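Side-chain contact in pectate lyase (Bacillus, PDB 3VMV), which probably cleaves polygalacturonate, the de-esterified homogalacturonan of pectin, by beta-elimination, as a family 1 polysaccharide lyase: residues N221-K224 with A230-S233. Residues are numbered along the deposited sequence; the frame is centred on the assembly and turned at random.
Sequences NYFK and AINS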
ATOM      1  N   ASN A 221       5.690 -12.084   0.338  1.00  8.63           N
ATOM      2  CA  ASN A 221       4.993 -11.536   1.525  1.00  8.26           C
ATOM      3  C   ASN A 221       4.647 -12.642   2.522  1.00  9.19           C
ATOM      4  O   ASN A 221       4.620 -13.838   2.149  1.00  9.76           O
ATOM      5  CB  ASN A 221       3.700 -10.821   1.121  1.00  7.89           C
ATOM      6  CG  ASN A 221       3.924  -9.766   0.067  1.00  8.54           C
ATOM      7  OD1 ASN A 221       4.399  -8.651   0.347  1.00  8.55           O
ATOM      8  ND2 ASN A 221       3.595 -10.110  -1.177  1.00  9.19           N
ATOM      9  N   TYR A 222       4.398 -12.238   3.774  1.00  9.12           N
ATOM     10  CA  TYR A 222       4.027 -13.126   4.867  1.00  9.34           C
ATOM     11  C   TYR A 222       2.653 -12.702   5.327  1.00  8.22           C
ATOM     12  O   TYR A 222       2.514 -11.618   5.876  1.00 10.27           O
ATOM     13  CB  TYR A 222       5.070 -12.985   5.983  1.00 10.09           C
ATOM     14  CG  TYR A 222       4.911 -13.818   7.237  1.00  9.40           C
ATOM     15  CD1 TYR A 222       3.960 -14.817   7.323  1.00 11.43           C
ATOM     16  CD2 TYR A 222       5.792 -13.644   8.284  1.00 12.64           C
ATOM     17  CE1 TYR A 222       3.863 -15.568   8.522  1.00 13.99           C
ATOM     18  CE2 TYR A 222       5.690 -14.384   9.459  1.00 13.04           C
ATOM     19  CZ  TYR A 222       4.745 -15.353   9.543  1.00 13.80           C
ATOM     20  OH  TYR A 222       4.701 -16.074  10.705  1.00 16.33           O
ATOM     21  N   PHE A 223       1.662 -13.534   5.007  1.00  8.92           N
ATOM     22  CA  PHE A 223       0.253 -13.317   5.384  1.00  9.48           C
ATOM     23  C   PHE A 223      -0.026 -14.180   6.603  1.00 12.19           C
ATOM     24  O   PHE A 223       0.283 -15.392   6.588  1.00 11.12           O
ATOM     25  CB  PHE A 223      -0.654 -13.808   4.274  1.00  9.48           C
ATOM     26  CG  PHE A 223      -0.567 -13.062   2.939  1.00 10.35           C
ATOM     27  CD1 PHE A 223      -1.593 -12.203   2.561  1.00 12.04           C
ATOM     28  CD2 PHE A 223       0.486 -13.282   2.049  1.00  9.05           C
ATOM     29  CE1 PHE A 223      -1.629 -11.610   1.305  1.00 10.99           C
ATOM     30  CE2 PHE A 223       0.488 -12.687   0.789  1.00  8.73           C
ATOM     31  CZ  PHE A 223      -0.568 -11.816   0.411  1.00  9.89           C
ATOM     32  N   LYS A 224      -0.629 -13.614   7.659  1.00  9.79           N
ATOM     33  CA  LYS A 224      -0.827 -14.359   8.902  1.00  9.29           C
ATOM     34  C   LYS A 224      -2.105 -13.905   9.565  1.00 11.99           C
ATOM     35  O   LYS A 224      -2.343 -12.696   9.710  1.00 11.65           O
ATOM     36  CB  LYS A 224       0.342 -14.090   9.854  1.00 11.88           C
ATOM     37  CG  LYS A 224       0.289 -14.890  11.139  1.00 15.88           C
ATOM     38  CD  LYS A 224       1.598 -14.679  11.922  1.00 20.96           C
ATOM     39  CE  LYS A 224       1.685 -15.643  13.091  1.00 32.94           C
ATOM     40  NZ  LYS A 224       0.568 -15.461  14.038  1.00 41.14           N
ATOM     41  N   ALA A 230      -8.036 -12.837   1.969  1.00 11.57           N
ATOM     42  CA  ALA A 230      -6.867 -12.018   1.674  1.00 11.01           C
ATOM     43  C   ALA A 230      -6.923 -11.398   0.295  1.00 10.66           C
ATOM     44  O   ALA A 230      -7.556 -10.355   0.110  1.00 10.50           O
ATOM     45  CB  ALA A 230      -5.565 -12.864   1.852  1.00 11.31           C
ATOM     46  N   ILE A 231      -6.318 -12.023  -0.697  1.00  9.95           N
ATOM     47  CA  ILE A 231      -6.292 -11.420  -2.061  1.00  9.22           C
ATOM     48  C   ILE A 231      -7.627 -11.609  -2.786  1.00 10.08           C
ATOM     49  O   ILE A 231      -8.086 -12.743  -2.961  1.00 12.33           O
ATOM     50  CB  ILE A 231      -5.197 -12.098  -2.878  1.00  9.06           C
ATOM     51  CG1 ILE A 231      -3.844 -11.988  -2.181  1.00 10.17           C
ATOM     52  CG2 ILE A 231      -5.123 -11.471  -4.299  1.00  9.57           C
ATOM     53  CD1 ILE A 231      -2.791 -12.915  -2.778  1.00 11.15           C
ATOM     54  N   ASN A 232      -8.271 -10.491  -3.168  1.00 10.56           N
ATOM     55  CA  ASN A 232      -9.569 -10.550  -3.794  1.00  9.60           C
ATOM     56  C   ASN A 232      -9.414  -9.951  -5.173  1.00 10.96           C
ATOM     57  O   ASN A 232      -9.274  -8.755  -5.296  1.00 13.45           O
ATOM     58  CB  ASN A 232     -10.568  -9.749  -2.966  1.00 10.42           C
ATOM     59  CG  ASN A 232     -11.997  -9.856  -3.510  1.00 10.14           C
ATOM     60  OD1 ASN A 232     -12.261 -10.568  -4.481  1.00 12.02           O
ATOM     61  ND2 ASN A 232     -12.949  -9.169  -2.837  1.00 12.15           N
ATOM     62  N   SER A 233      -9.441 -10.809  -6.201  1.00 10.25           N
ATOM     63  CA  SER A 233      -9.199 -10.372  -7.560  1.00  9.78           C
ATOM     64  C   SER A 233     -10.505 -10.276  -8.327  1.00  9.89           C
ATOM     65  O   SER A 233     -11.205 -11.293  -8.500  1.00 12.58           O
ATOM     66  CB  SER A 233      -8.240 -11.373  -8.237  1.00 11.68           C
ATOM     67  OG  SER A 233      -7.845 -10.924  -9.525  1.00 11.38           O
TER
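Phe223 meets Ala230 and Ile231 inside the right-handed parallel beta-helix of this family 1 lyase, where two consecutive strands of the winding chain, 222-226 and 231-234, face the same hydrophobic interior. The contact is purely apolar. The phenyl ring reaches in from its strand with CG beside the backbone N (chi1 -65°), which carries it toward Ala230 and Ile231, and both neighbours come up to it obliquely. Ala230, just ahead of the second strand, points its methyl toward the CD1–CE1 side of the Phe223 ring, CB lying 4.1 Å from CD1. Farther out, Ile231 lays its longer branch across the ring's outer end at about a right angle to the phenylalanine side chain; its CG1 is 4.1 Å from Phe223 CE1. All three residues are buried, yet the strands are not paired with each other: the CA atoms of Phe223 and Ala230, the closest pair between segments 221-224 and 230-233, are 8.1 Å apart, so side chains bridge the gap.

Ring-to-ring contacts run along the helix axis. Phe223 stacks with Phe246 and meets Phe201 at a slant, both from strands paired in parallel with its own, forming part of an internal aromatic ladder. At the ring's far end, Phe223 CZ touches Ile231 CD1 at 4.0 Å.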